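Local coordinates for sensor protein (Thermotoga maritima, PDB 3A0S), which probably acts as a sensor histidine kinase of a two-component system, transferring phosphate from ATP to a protein histidine, and is represented here by its PAS domain, at residues A[79-82]-A[83-86]. Sequence-based numbering, arbitrary orientation.
Sequences FRNA and KTQL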
# COMPACT_ATOMS: atom_id res chain seq x y z
N PHE A 79 8.52 1.29 -7.20
CA PHE A 79 9.34 0.31 -7.93
C PHE A 79 9.19 0.51 -9.43
O PHE A 79 8.22 1.11 -9.88
CB PHE A 79 8.93 -1.12 -7.54
CG PHE A 79 7.51 -1.47 -7.93
CD1 PHE A 79 6.45 -1.18 -7.07
CD2 PHE A 79 7.22 -2.08 -9.16
CE1 PHE A 79 5.14 -1.49 -7.43
CE2 PHE A 79 5.92 -2.40 -9.52
CZ PHE A 79 4.88 -2.11 -8.65
N ARG A 80 10.20 0.02 -10.16
CA ARG A 80 10.19 0.04 -11.63
C ARG A 80 10.05 -1.36 -12.18
O ARG A 80 10.44 -2.34 -11.55
CB ARG A 80 11.48 0.66 -12.18
CG ARG A 80 11.63 2.14 -11.89
CD ARG A 80 12.92 2.74 -12.47
NE ARG A 80 13.01 4.14 -12.03
CZ ARG A 80 12.51 5.18 -12.69
NH1 ARG A 80 11.92 5.05 -13.87
NH2 ARG A 80 12.62 6.38 -12.14
N ASN A 81 9.50 -1.46 -13.39
CA ASN A 81 9.55 -2.71 -14.13
C ASN A 81 10.96 -2.90 -14.70
O ASN A 81 11.51 -1.98 -15.28
CB ASN A 81 8.50 -2.70 -15.24
CG ASN A 81 8.53 -3.95 -16.09
OD1 ASN A 81 9.37 -4.10 -16.97
ND2 ASN A 81 7.58 -4.85 -15.84
N ALA A 82 11.55 -4.09 -14.56
CA ALA A 82 12.94 -4.29 -14.98
C ALA A 82 13.11 -4.26 -16.49
O ALA A 82 14.14 -3.84 -16.98
CB ALA A 82 13.50 -5.60 -14.40
N LYS A 83 12.08 -4.68 -17.21
CA LYS A 83 12.10 -4.76 -18.66
C LYS A 83 11.86 -3.41 -19.34
O LYS A 83 12.49 -3.10 -20.35
CB LYS A 83 11.07 -5.77 -19.15
CG LYS A 83 11.39 -7.23 -18.80
CD LYS A 83 12.61 -7.76 -19.58
CE LYS A 83 12.29 -8.08 -21.04
NZ LYS A 83 11.52 -9.35 -21.19
N THR A 84 10.94 -2.61 -18.80
CA THR A 84 10.61 -1.34 -19.45
C THR A 84 11.29 -0.16 -18.78
O THR A 84 11.32 0.94 -19.35
CB THR A 84 9.11 -1.06 -19.38
OG1 THR A 84 8.76 -0.86 -18.02
CG2 THR A 84 8.28 -2.21 -19.95
N GLN A 85 11.77 -0.37 -17.55
CA GLN A 85 12.37 0.71 -16.72
C GLN A 85 11.38 1.79 -16.27
O GLN A 85 11.78 2.78 -15.64
CB GLN A 85 13.65 1.30 -17.34
CG GLN A 85 14.82 0.31 -17.37
CD GLN A 85 15.19 -0.22 -15.98
OE1 GLN A 85 15.32 0.54 -15.02
NE2 GLN A 85 15.31 -1.54 -15.87
N LEU A 86 10.08 1.57 -16.50
CA LEU A 86 9.08 2.53 -16.07
C LEU A 86 8.77 2.38 -14.60
O LEU A 86 8.73 1.26 -14.07
CB LEU A 86 7.78 2.36 -16.85
CG LEU A 86 7.90 2.65 -18.33
CD1 LEU A 86 6.63 2.20 -19.05
CD2 LEU A 86 8.11 4.17 -18.56
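R80 and N81 face Q85 and L86 across a tight turn, in which segments 79-82 and 83-86 run 146° apart, nearly reversing the chain. N81 N donates to L86 O at 2.9 Å, and Q85 N returns a bond to N81 O at 2.8 Å, closing an alpha-turn. Its A82, K83 and T84 are in right-handed helical conformation, and left-handed Q85 (phi 66°) lets the chain reverse into strand 87-95. N81 suits the bend because its amide oxygen lies just one carbon beyond CB: with CG anti to the backbone N (chi1 178°), OD1 receives T84 N at 2.8 Å and, more weakly, K83 N. T84 completes an ST turn, its beta-hydroxyl near enough to its own backbone for OG1 to accept from L86 N at 3.2 Å. Q85, with a long amide side chain, donates from NE2 to A82 O at 2.8 Å, above the carbonyl plane rather than on a lone pair. R80, extended from CG to NE, is long enough to reach a carbonyl five residues on: NH1 donates to Q85 O at 2.9 Å, in the guanidinium plane. These mostly exposed residues form the beta hairpin connection between adjacent antiparallel strands 70-80 and 87-95 of the PAS sheet, where F79 pairs through its backbone with E88 and G89 and its side chain touches E88 and I91.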